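Local coordinates for protein 2,5-dihydroxypyridine 5,6-dioxygenase (Pseudomonas putida KT2440, PDB 7CUP) that catalyses the iron(II)-dependent dioxygenolytic ring opening of 2,5-dihydroxypyridine between carbons 5 and 6, yielding N-formylmaleamate in the aerobic breakdown of nicotinate, at residues A[208-219]-A[317-325]; A[262-272]-A[294-305]. One frame throughout, in Å; residues are numbered along the deposited sequence.

Contact 1: A[208-219]-A[317-325]. With FE (Fe (III) ion), chain G.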
loop_
_atom_site.group_PDB
_atom_site.type_symbol
_atom_site.label_atom_id
_atom_site.label_comp_id
_atom_site.label_asym_id
_atom_site.label_seq_id
_atom_site.Cartn_x
_atom_site.Cartn_y
_atom_site.Cartn_z
ATOM N N LEU A 208 -8.201 -46.687 -16.810
ATOM C CA LEU A 208 -8.182 -45.290 -17.302
ATOM C C LEU A 208 -6.756 -44.968 -17.738
ATOM O O LEU A 208 -5.848 -45.093 -16.914
ATOM C CB LEU A 208 -8.693 -44.353 -16.206
ATOM C CG LEU A 208 -10.186 -44.482 -15.907
ATOM C CD1 LEU A 208 -10.526 -43.851 -14.563
ATOM C CD2 LEU A 208 -11.049 -43.902 -17.035
ATOM N N VAL A 209 -6.589 -44.622 -19.018
ATOM C CA VAL A 209 -5.266 -44.237 -19.586
ATOM C C VAL A 209 -5.222 -42.708 -19.683
ATOM O O VAL A 209 -6.024 -42.100 -20.431
ATOM C CB VAL A 209 -4.996 -44.912 -20.946
ATOM C CG1 VAL A 209 -3.751 -44.347 -21.630
ATOM C CG2 VAL A 209 -4.910 -46.432 -20.786
ATOM N N LEU A 210 -4.303 -42.105 -18.951
ATOM C CA LEU A 210 -3.941 -40.696 -19.220
ATOM C C LEU A 210 -3.090 -40.748 -20.481
ATOM O O LEU A 210 -2.006 -41.312 -20.430
ATOM C CB LEU A 210 -3.181 -40.102 -18.032
ATOM C CG LEU A 210 -4.028 -39.699 -16.831
ATOM C CD1 LEU A 210 -4.725 -40.902 -16.217
ATOM C CD2 LEU A 210 -3.155 -39.025 -15.789
ATOM N N ASP A 211 -3.614 -40.274 -21.597
ATOM C CA ASP A 211 -2.851 -40.240 -22.864
ATOM C C ASP A 211 -1.887 -39.061 -22.823
ATOM O O ASP A 211 -2.019 -38.198 -21.929
ATOM C CB ASP A 211 -3.771 -40.143 -24.069
ATOM C CG ASP A 211 -3.091 -40.542 -25.364
ATOM O OD1 ASP A 211 -1.933 -40.985 -25.298
ATOM O OD2 ASP A 211 -3.733 -40.435 -26.404
ATOM N N VAL A 212 -0.930 -39.052 -23.752
ATOM C CA VAL A 212 -0.097 -37.854 -24.050
ATOM C C VAL A 212 -1.105 -36.712 -24.215
ATOM O O VAL A 212 -2.124 -36.923 -24.897
ATOM C CB VAL A 212 0.799 -38.054 -25.299
ATOM C CG1 VAL A 212 1.531 -36.774 -25.690
ATOM C CG2 VAL A 212 1.807 -39.183 -25.114
ATOM N N GLY A 213 -0.892 -35.596 -23.517
ATOM C CA GLY A 213 -1.778 -34.421 -23.602
ATOM C C GLY A 213 -2.834 -34.392 -22.509
ATOM O O GLY A 213 -3.444 -33.326 -22.318
ATOM N N ASP A 214 -3.080 -35.495 -21.802
ATOM C CA ASP A 214 -4.095 -35.471 -20.727
ATOM C C ASP A 214 -3.479 -34.795 -19.508
ATOM O O ASP A 214 -2.265 -34.585 -19.495
ATOM C CB ASP A 214 -4.682 -36.853 -20.471
ATOM C CG ASP A 214 -5.643 -37.275 -21.572
ATOM O OD1 ASP A 214 -6.227 -36.372 -22.201
ATOM O OD2 ASP A 214 -5.809 -38.502 -21.786
ATOM N N ILE A 215 -4.295 -34.457 -18.516
ATOM C CA ILE A 215 -3.875 -33.496 -17.455
ATOM C C ILE A 215 -4.067 -34.122 -16.073
ATOM O O ILE A 215 -5.091 -34.792 -15.847
ATOM C CB ILE A 215 -4.650 -32.173 -17.631
ATOM C CG1 ILE A 215 -4.341 -31.557 -18.996
ATOM C CG2 ILE A 215 -4.364 -31.203 -16.492
ATOM C CD1 ILE A 215 -5.034 -30.234 -19.264
ATOM N N ILE A 216 -3.152 -33.826 -15.160
ATOM C CA ILE A 216 -3.371 -34.049 -13.710
ATOM C C ILE A 216 -3.401 -32.704 -12.982
ATOM O O ILE A 216 -2.454 -31.939 -13.149
ATOM C CB ILE A 216 -2.335 -35.001 -13.110
ATOM C CG1 ILE A 216 -2.267 -36.305 -13.904
ATOM C CG2 ILE A 216 -2.693 -35.223 -11.657
ATOM C CD1 ILE A 216 -1.139 -37.173 -13.510
ATOM N N LEU A 217 -4.473 -32.458 -12.216
ATOM C CA LEU A 217 -4.584 -31.323 -11.273
ATOM C C LEU A 217 -4.442 -31.882 -9.858
ATOM O O LEU A 217 -5.051 -32.899 -9.567
ATOM C CB LEU A 217 -5.947 -30.669 -11.516
ATOM C CG LEU A 217 -6.230 -30.241 -12.954
ATOM C CD1 LEU A 217 -7.618 -29.669 -13.068
ATOM C CD2 LEU A 217 -5.211 -29.219 -13.440
ATOM N N PRO A 218 -3.679 -31.267 -8.928
ATOM C CA PRO A 218 -3.054 -29.945 -9.120
ATOM C C PRO A 218 -1.645 -29.843 -9.739
ATOM O O PRO A 218 -1.086 -28.777 -9.645
ATOM C CB PRO A 218 -2.942 -29.437 -7.671
ATOM C CG PRO A 218 -2.648 -30.689 -6.888
ATOM C CD PRO A 218 -3.447 -31.791 -7.566
ATOM N N PHE A 219 -1.118 -30.873 -10.404
ATOM C CA PHE A 219 0.236 -30.808 -11.008
ATOM C C PHE A 219 0.224 -29.793 -12.159
ATOM O O PHE A 219 1.255 -29.179 -12.419
ATOM C CB PHE A 219 0.749 -32.157 -11.523
ATOM C CG PHE A 219 0.720 -33.324 -10.559
ATOM C CD1 PHE A 219 0.571 -33.139 -9.197
ATOM C CD2 PHE A 219 0.825 -34.626 -11.035
ATOM C CE1 PHE A 219 0.532 -34.226 -8.334
ATOM C CE2 PHE A 219 0.801 -35.713 -10.168
ATOM C CZ PHE A 219 0.618 -35.509 -8.820
ATOM N N CYS A 317 -5.599 -36.109 0.307
ATOM C CA CYS A 317 -5.012 -36.201 -1.056
ATOM C C CYS A 317 -6.120 -36.217 -2.120
ATOM O O CYS A 317 -6.903 -37.166 -2.160
ATOM C CB CYS A 317 -4.130 -37.427 -1.173
ATOM S SG CYS A 317 -3.304 -37.557 -2.774
ATOM N N HIS A 318 -6.150 -35.208 -2.990
ATOM C CA HIS A 318 -7.214 -35.012 -3.999
ATOM C C HIS A 318 -6.609 -34.720 -5.379
ATOM O O HIS A 318 -5.856 -33.721 -5.519
ATOM C CB HIS A 318 -8.125 -33.889 -3.521
ATOM C CG HIS A 318 -9.098 -33.485 -4.565
ATOM N ND1 HIS A 318 -9.034 -32.267 -5.194
ATOM C CD2 HIS A 318 -10.102 -34.170 -5.136
ATOM C CE1 HIS A 318 -9.977 -32.194 -6.100
ATOM N NE2 HIS A 318 -10.647 -33.343 -6.076
ATOM N N LEU A 319 -6.958 -35.529 -6.382
ATOM C CA LEU A 319 -6.583 -35.289 -7.806
ATOM C C LEU A 319 -7.842 -35.163 -8.660
ATOM O O LEU A 319 -8.823 -35.879 -8.387
ATOM C CB LEU A 319 -5.710 -36.434 -8.321
ATOM C CG LEU A 319 -4.460 -36.721 -7.499
ATOM C CD1 LEU A 319 -3.724 -37.916 -8.091
ATOM C CD2 LEU A 319 -3.534 -35.508 -7.421
ATOM N N ASP A 320 -7.826 -34.209 -9.594
ATOM C CA ASP A 320 -8.797 -34.049 -10.702
ATOM C C ASP A 320 -8.036 -34.333 -11.980
ATOM O O ASP A 320 -6.946 -33.732 -12.187
ATOM C CB ASP A 320 -9.446 -32.668 -10.718
ATOM C CG ASP A 320 -10.510 -32.531 -9.648
ATOM O OD1 ASP A 320 -11.024 -33.563 -9.234
ATOM O OD2 ASP A 320 -10.777 -31.403 -9.215
ATOM N N ILE A 321 -8.586 -35.220 -12.800
ATOM C CA ILE A 321 -7.905 -35.722 -14.023
ATOM C C ILE A 321 -8.902 -35.726 -15.171
ATOM O O ILE A 321 -9.742 -36.615 -15.243
ATOM C CB ILE A 321 -7.323 -37.121 -13.776
ATOM C CG1 ILE A 321 -6.354 -37.106 -12.600
ATOM C CG2 ILE A 321 -6.694 -37.640 -15.055
ATOM C CD1 ILE A 321 -5.849 -38.477 -12.174
ATOM N N PRO A 322 -8.826 -34.747 -16.096
ATOM C CA PRO A 322 -9.610 -34.760 -17.329
ATOM C C PRO A 322 -8.913 -35.513 -18.472
ATOM O O PRO A 322 -7.735 -35.349 -18.666
ATOM C CB PRO A 322 -9.741 -33.282 -17.716
ATOM C CG PRO A 322 -8.578 -32.583 -17.014
ATOM C CD PRO A 322 -8.023 -33.521 -15.970
ATOM N N LEU A 323 -9.681 -36.300 -19.224
ATOM C CA LEU A 323 -9.186 -37.049 -20.405
ATOM C C LEU A 323 -9.891 -36.525 -21.648
ATOM O O LEU A 323 -11.109 -36.231 -21.568
ATOM C CB LEU A 323 -9.458 -38.539 -20.200
ATOM C CG LEU A 323 -8.967 -39.109 -18.888
ATOM C CD1 LEU A 323 -9.406 -40.553 -18.771
ATOM C CD2 LEU A 323 -7.451 -38.983 -18.774
ATOM N N ARG A 324 -9.140 -36.409 -22.744
ATOM C CA ARG A 324 -9.641 -36.027 -24.082
ATOM C C ARG A 324 -10.029 -37.272 -24.884
ATOM O O ARG A 324 -9.545 -38.362 -24.548
ATOM C CB ARG A 324 -8.521 -35.411 -24.921
ATOM C CG ARG A 324 -8.348 -33.925 -24.731
ATOM C CD ARG A 324 -6.876 -33.623 -24.711
ATOM N NE ARG A 324 -6.098 -33.937 -25.905
ATOM C CZ ARG A 324 -5.155 -34.884 -26.003
ATOM N NH1 ARG A 324 -4.875 -35.748 -25.016
ATOM N NH2 ARG A 324 -4.497 -34.959 -27.137
ATOM N N ASN A 325 -10.801 -37.074 -25.957
ATOM C CA ASN A 325 -10.976 -38.055 -27.068
ATOM C C ASN A 325 -11.745 -39.280 -26.594
ATOM O O ASN A 325 -11.666 -40.300 -27.283
ATOM C CB ASN A 325 -9.642 -38.558 -27.621
ATOM C CG ASN A 325 -8.769 -37.422 -28.090
ATOM O OD1 ASN A 325 -9.299 -36.417 -28.536
ATOM N ND2 ASN A 325 -7.451 -37.566 -27.966
HETATM FE FE FE G . -12.313 -33.954 -7.370
HETATM O O HOH W 1 -6.793 -39.903 -25.863
HETATM O O HOH W 2 -7.451 -39.622 -23.393
HETATM O O HOH W 3 -7.176 -33.763 -20.954
HETATM O O HOH W 4 -12.884 -31.711 -7.337
HETATM O O HOH W 5 -13.043 -34.611 -5.235
#
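Leu210 and Leu323 cross at about a right angle where 208-219 folds over strand 319-323, and the apolar part of the contact is packed closely. CG of Leu210 lies 3.8 Å from CG2 of Ile321 and also rests against CD2 of Leu323, while Phe301 of the adjoining strand closes in on both Ile321 and Leu323. Between these two residues, the CD of Pro322 sits 3.2 Å from the carbonyl O of Ile215, a buried oxygen that finds no hydrogen-bond partner. Strand 319-323 is the edge of an antiparallel sheet, and 208-219 flanks it through one antiparallel hydrogen-bonded pair, Leu217 with Asp320, whose Leu217 N to Asp320 O bond measures 2.8 Å. The side chain of Asp320 binds iron through OD1 at 2.3 Å, beside NE2 of His318 at 2.2 Å; OD2 of Asp320 pairs with Arg293, and ND1 of His318 is hydrogen-bonded to Thr73 O, which positions the ring. Just past Leu323 the contact turns wetter and more polar. There, after the type II turn 211-214, OD1 of Asp214 receives Arg324 N at 3.0 Å and, in a salt bridge, Arg324 NH1 at 3.2 Å, the two donors reaching opposite faces of the carboxylate. The arginine chain bends at chi2 and chi3 (140° and 62°), which brings NH1 within 3.0 Å of Val212 O as well; its NH2 pairs with Glu246 of a second subunit. Water links OD1 of Asp214 to Pro322 O.

Contact 2: A[262-272]-A[294-305]. With FE (Fe (III) ion), chain G.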
loop_
_atom_site.group_PDB
_atom_site.type_symbol
_atom_site.label_atom_id
_atom_site.label_comp_id
_atom_site.label_asym_id
_atom_site.label_seq_id
_atom_site.Cartn_x
_atom_site.Cartn_y
_atom_site.Cartn_z
ATOM N N GLY A 262 -8.819 -44.143 -3.920
ATOM C CA GLY A 262 -10.252 -44.322 -4.209
ATOM C C GLY A 262 -10.733 -43.403 -5.325
ATOM O O GLY A 262 -10.426 -42.205 -5.282
ATOM N N ILE A 263 -11.534 -43.917 -6.252
ATOM C CA ILE A 263 -12.182 -43.082 -7.285
ATOM C C ILE A 263 -13.346 -42.336 -6.645
ATOM O O ILE A 263 -14.198 -42.967 -5.962
ATOM C CB ILE A 263 -12.619 -43.894 -8.498
ATOM C CG1 ILE A 263 -11.444 -44.657 -9.112
ATOM C CG2 ILE A 263 -13.282 -42.987 -9.514
ATOM C CD1 ILE A 263 -10.288 -43.780 -9.616
ATOM N N SER A 264 -13.347 -41.017 -6.836
ATOM C CA SER A 264 -14.385 -40.088 -6.332
ATOM C C SER A 264 -15.305 -39.729 -7.497
ATOM O O SER A 264 -15.963 -40.621 -8.027
ATOM C CB SER A 264 -13.752 -38.890 -5.664
ATOM O OG SER A 264 -13.472 -39.201 -4.304
ATOM N N HIS A 265 -15.381 -38.466 -7.898
ATOM C CA HIS A 265 -16.440 -38.031 -8.831
ATOM C C HIS A 265 -16.016 -38.373 -10.257
ATOM O O HIS A 265 -14.800 -38.510 -10.522
ATOM C CB HIS A 265 -16.846 -36.573 -8.570
ATOM C CG HIS A 265 -15.767 -35.572 -8.763
ATOM N ND1 HIS A 265 -15.439 -35.082 -10.011
ATOM C CD2 HIS A 265 -14.969 -34.951 -7.874
ATOM C CE1 HIS A 265 -14.462 -34.201 -9.891
ATOM N NE2 HIS A 265 -14.156 -34.112 -8.589
ATOM N N ILE A 266 -17.006 -38.565 -11.123
ATOM C CA ILE A 266 -16.833 -38.997 -12.532
ATOM C C ILE A 266 -17.893 -38.232 -13.291
ATOM O O ILE A 266 -18.995 -38.114 -12.758
ATOM C CB ILE A 266 -16.970 -40.534 -12.638
ATOM C CG1 ILE A 266 -18.240 -41.049 -11.964
ATOM C CG2 ILE A 266 -15.758 -41.219 -12.047
ATOM C CD1 ILE A 266 -18.528 -42.511 -12.254
ATOM N N GLY A 267 -17.562 -37.644 -14.424
ATOM C CA GLY A 267 -18.533 -36.792 -15.116
ATOM C C GLY A 267 -17.967 -36.294 -16.416
ATOM O O GLY A 267 -16.939 -36.819 -16.849
ATOM N N TRP A 268 -18.604 -35.308 -17.024
ATOM C CA TRP A 268 -18.126 -34.769 -18.316
ATOM C C TRP A 268 -18.367 -33.262 -18.387
ATOM O O TRP A 268 -19.178 -32.746 -17.610
ATOM C CB TRP A 268 -18.722 -35.564 -19.488
ATOM C CG TRP A 268 -20.185 -35.405 -19.753
ATOM C CD1 TRP A 268 -20.749 -34.588 -20.681
ATOM C CD2 TRP A 268 -21.277 -36.103 -19.125
ATOM N NE1 TRP A 268 -22.112 -34.699 -20.649
ATOM C CE2 TRP A 268 -22.463 -35.637 -19.725
ATOM C CE3 TRP A 268 -21.365 -37.079 -18.133
ATOM C CZ2 TRP A 268 -23.726 -36.118 -19.377
ATOM C CZ3 TRP A 268 -22.613 -37.529 -17.757
ATOM C CH2 TRP A 268 -23.774 -37.060 -18.379
ATOM N N GLY A 269 -17.624 -32.611 -19.274
ATOM C CA GLY A 269 -17.541 -31.154 -19.377
ATOM C C GLY A 269 -18.486 -30.650 -20.414
ATOM O O GLY A 269 -18.615 -31.331 -21.454
ATOM N N LEU A 270 -19.109 -29.503 -20.152
ATOM C CA LEU A 270 -20.129 -28.891 -21.039
ATOM C C LEU A 270 -19.804 -27.421 -21.270
ATOM O O LEU A 270 -20.718 -26.679 -21.681
ATOM C CB LEU A 270 -21.507 -29.085 -20.398
ATOM C CG LEU A 270 -22.063 -30.515 -20.490
ATOM C CD1 LEU A 270 -23.325 -30.673 -19.663
ATOM C CD2 LEU A 270 -22.325 -30.922 -21.932
ATOM N N GLN A 271 -18.546 -27.018 -21.079
ATOM C CA GLN A 271 -18.132 -25.588 -21.197
ATOM C C GLN A 271 -17.268 -25.360 -22.444
ATOM O O GLN A 271 -16.046 -25.484 -22.422
ATOM C CB GLN A 271 -17.423 -25.142 -19.907
ATOM C CG GLN A 271 -17.130 -23.653 -19.844
ATOM C CD GLN A 271 -18.291 -22.792 -20.269
ATOM O OE1 GLN A 271 -18.430 -22.429 -21.435
ATOM N NE2 GLN A 271 -19.096 -22.407 -19.291
ATOM N N PRO A 272 -17.867 -24.947 -23.576
ATOM C CA PRO A 272 -17.094 -24.720 -24.791
ATOM C C PRO A 272 -16.202 -23.471 -24.727
ATOM O O PRO A 272 -15.283 -23.365 -25.522
ATOM C CB PRO A 272 -18.187 -24.581 -25.856
ATOM C CG PRO A 272 -19.345 -23.979 -25.104
ATOM C CD PRO A 272 -19.297 -24.646 -23.745
ATOM N N ALA A 294 -13.474 -28.204 -17.002
ATOM C CA ALA A 294 -14.799 -27.889 -17.581
ATOM C C ALA A 294 -14.843 -28.076 -19.103
ATOM O O ALA A 294 -15.960 -28.046 -19.618
ATOM C CB ALA A 294 -15.274 -26.502 -17.200
ATOM N N PHE A 295 -13.735 -28.220 -19.815
ATOM C CA PHE A 295 -13.767 -28.081 -21.292
ATOM C C PHE A 295 -14.770 -29.095 -21.882
ATOM O O PHE A 295 -14.869 -30.259 -21.430
ATOM C CB PHE A 295 -12.368 -28.130 -21.894
ATOM C CG PHE A 295 -11.609 -29.444 -21.850
ATOM C CD1 PHE A 295 -11.686 -30.341 -22.903
ATOM C CD2 PHE A 295 -10.695 -29.718 -20.835
ATOM C CE1 PHE A 295 -10.913 -31.493 -22.913
ATOM C CE2 PHE A 295 -9.935 -30.880 -20.844
ATOM C CZ PHE A 295 -10.055 -31.777 -21.876
ATOM N N TYR A 296 -15.522 -28.636 -22.874
ATOM C CA TYR A 296 -16.604 -29.376 -23.566
ATOM C C TYR A 296 -16.113 -30.772 -23.988
ATOM O O TYR A 296 -15.142 -30.875 -24.754
ATOM C CB TYR A 296 -17.037 -28.533 -24.764
ATOM C CG TYR A 296 -18.322 -28.932 -25.452
ATOM C CD1 TYR A 296 -19.553 -28.584 -24.917
ATOM C CD2 TYR A 296 -18.314 -29.559 -26.687
ATOM C CE1 TYR A 296 -20.744 -28.882 -25.566
ATOM C CE2 TYR A 296 -19.495 -29.852 -27.356
ATOM C CZ TYR A 296 -20.713 -29.524 -26.789
ATOM O OH TYR A 296 -21.886 -29.818 -27.414
ATOM N N GLY A 297 -16.738 -31.836 -23.490
ATOM C CA GLY A 297 -16.478 -33.207 -23.982
ATOM C C GLY A 297 -15.347 -33.922 -23.259
ATOM O O GLY A 297 -15.021 -35.044 -23.643
ATOM N N ASN A 298 -14.780 -33.350 -22.201
ATOM C CA ASN A 298 -13.772 -34.073 -21.394
ATOM C C ASN A 298 -14.509 -35.174 -20.615
ATOM O O ASN A 298 -15.739 -35.104 -20.459
ATOM C CB ASN A 298 -12.917 -33.104 -20.537
ATOM C CG ASN A 298 -13.581 -32.558 -19.280
ATOM O OD1 ASN A 298 -14.623 -33.043 -18.840
ATOM N ND2 ASN A 298 -12.969 -31.551 -18.664
ATOM N N PHE A 299 -13.768 -36.169 -20.156
ATOM C CA PHE A 299 -14.160 -37.049 -19.033
ATOM C C PHE A 299 -13.302 -36.631 -17.844
ATOM O O PHE A 299 -12.070 -36.623 -17.964
ATOM C CB PHE A 299 -13.946 -38.528 -19.351
ATOM C CG PHE A 299 -14.198 -39.420 -18.170
ATOM C CD1 PHE A 299 -15.463 -39.521 -17.628
ATOM C CD2 PHE A 299 -13.171 -40.109 -17.573
ATOM C CE1 PHE A 299 -15.695 -40.315 -16.512
ATOM C CE2 PHE A 299 -13.403 -40.930 -16.485
ATOM C CZ PHE A 299 -14.665 -41.014 -15.941
ATOM N N LEU A 300 -13.944 -36.270 -16.745
ATOM C CA LEU A 300 -13.248 -35.815 -15.526
ATOM C C LEU A 300 -13.524 -36.836 -14.450
ATOM O O LEU A 300 -14.704 -37.009 -14.093
ATOM C CB LEU A 300 -13.777 -34.440 -15.110
ATOM C CG LEU A 300 -13.138 -33.854 -13.855
ATOM C CD1 LEU A 300 -11.641 -33.615 -14.061
ATOM C CD2 LEU A 300 -13.840 -32.559 -13.461
ATOM N N PHE A 301 -12.474 -37.440 -13.927
ATOM C CA PHE A 301 -12.586 -38.231 -12.688
ATOM C C PHE A 301 -11.679 -37.624 -11.632
ATOM O O PHE A 301 -10.782 -36.833 -11.964
ATOM C CB PHE A 301 -12.275 -39.711 -12.912
ATOM C CG PHE A 301 -10.866 -40.050 -13.292
ATOM C CD1 PHE A 301 -10.410 -39.822 -14.580
ATOM C CD2 PHE A 301 -10.006 -40.625 -12.370
ATOM C CE1 PHE A 301 -9.112 -40.152 -14.932
ATOM C CE2 PHE A 301 -8.711 -40.961 -12.731
ATOM C CZ PHE A 301 -8.272 -40.726 -14.011
ATOM N N SER A 302 -11.921 -38.047 -10.403
ATOM C CA SER A 302 -11.227 -37.549 -9.209
ATOM C C SER A 302 -10.850 -38.731 -8.309
ATOM O O SER A 302 -11.410 -39.840 -8.499
ATOM C CB SER A 302 -12.089 -36.530 -8.507
ATOM O OG SER A 302 -11.419 -36.074 -7.345
ATOM N N THR A 303 -9.934 -38.481 -7.372
ATOM C CA THR A 303 -9.424 -39.482 -6.410
ATOM C C THR A 303 -9.500 -38.908 -4.996
ATOM O O THR A 303 -9.490 -37.665 -4.853
ATOM C CB THR A 303 -7.997 -39.905 -6.757
ATOM O OG1 THR A 303 -7.106 -38.824 -6.462
ATOM C CG2 THR A 303 -7.871 -40.348 -8.198
ATOM N N GLY A 304 -9.552 -39.798 -4.004
ATOM C CA GLY A 304 -9.438 -39.473 -2.578
ATOM C C GLY A 304 -10.810 -39.309 -1.928
ATOM O O GLY A 304 -11.665 -40.185 -2.044
ATOM N N PRO A 305 -11.047 -38.171 -1.236
ATOM C CA PRO A 305 -12.166 -38.045 -0.304
ATOM C C PRO A 305 -13.528 -38.058 -1.007
ATOM O O PRO A 305 -13.625 -37.621 -2.141
ATOM C CB PRO A 305 -11.948 -36.676 0.361
ATOM C CG PRO A 305 -11.102 -35.890 -0.637
ATOM C CD PRO A 305 -10.256 -36.929 -1.346
HETATM FE FE FE G . -12.313 -33.954 -7.370
HETATM O O HOH W 6 -15.968 -35.351 -12.608
HETATM O O HOH W 5 -13.043 -34.611 -5.235
HETATM O O HOH W 4 -12.884 -31.711 -7.337
#
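Strands 263-269 and 299-303 run antiparallel, their axes 4.3 Å apart at closest approach and 162° between their directions, with a beta bulge shifting the register by one residue between the pairs Ile263-Thr303 and Ile266-Phe301. Near the bulge, Ser264 N bonds almost straight to Ser302 O (2.8 Å), whereas the bond from Ser302 N to His265 O is weak. CB of Ser302 stands over one face of the His265 ring, 3.4 Å from its centroid, a CH-pi contact, and CD2 of Leu300 meets the ring edge. His265 CG is wedged between its backbone N and carbonyl carbon (chi1 62°), a turn that brings NE2 2.2 Å from the iron. ND1 is bonded at 2.7 Å to a water that in turn donates to Leu300 O, which ties the ring's rotation to the neighbouring strand. This pair of inner strands in a five-stranded antiparallel sheet supplies half of the four-residue iron site; Ser302 OG is also a ligand, at 2.3 Å, and bonds to Leu319 O, while His318 and Asp320 complete the protein ligands. Ser264 OG donates to Pro305 O at 2.7 Å from above the carbonyl plane. On the face that carries Ile263, Ile266, Phe299 and Phe301, apolar side chains meet: Ile266 lies alongside Phe299, pointing the same way, and its CG2 also touches CB of Phe301. Where the strands give way to the loop, CA of Gly269 packs against the carbonyl O atoms of Ala294 and Phe295, and Gly297 N bonds to Gly269 O at 2.8 Å.

In the fold
Both contacts are largely buried and reach the same antiparallel sheet, in which strand 299-303 of contact 2 neighbours strand 319-323 of contact 1; Leu323 N probably bonds to Phe299 O across that junction. Contact 2, about 8 Å from the centre of the chain to its own centre, is a continuous, bulged pairing of inner strands, untouched by other subunits. Contact 1, centred about 14 Å from that point, joins the sheet's edge strand to a less regular segment by a single bridge, apolar packing and a watered salt bridge facing a second subunit. The iron unites them: each contributes two protein ligands, so the metal site is gathered from three neighbouring strands and the residue leading into the last of them.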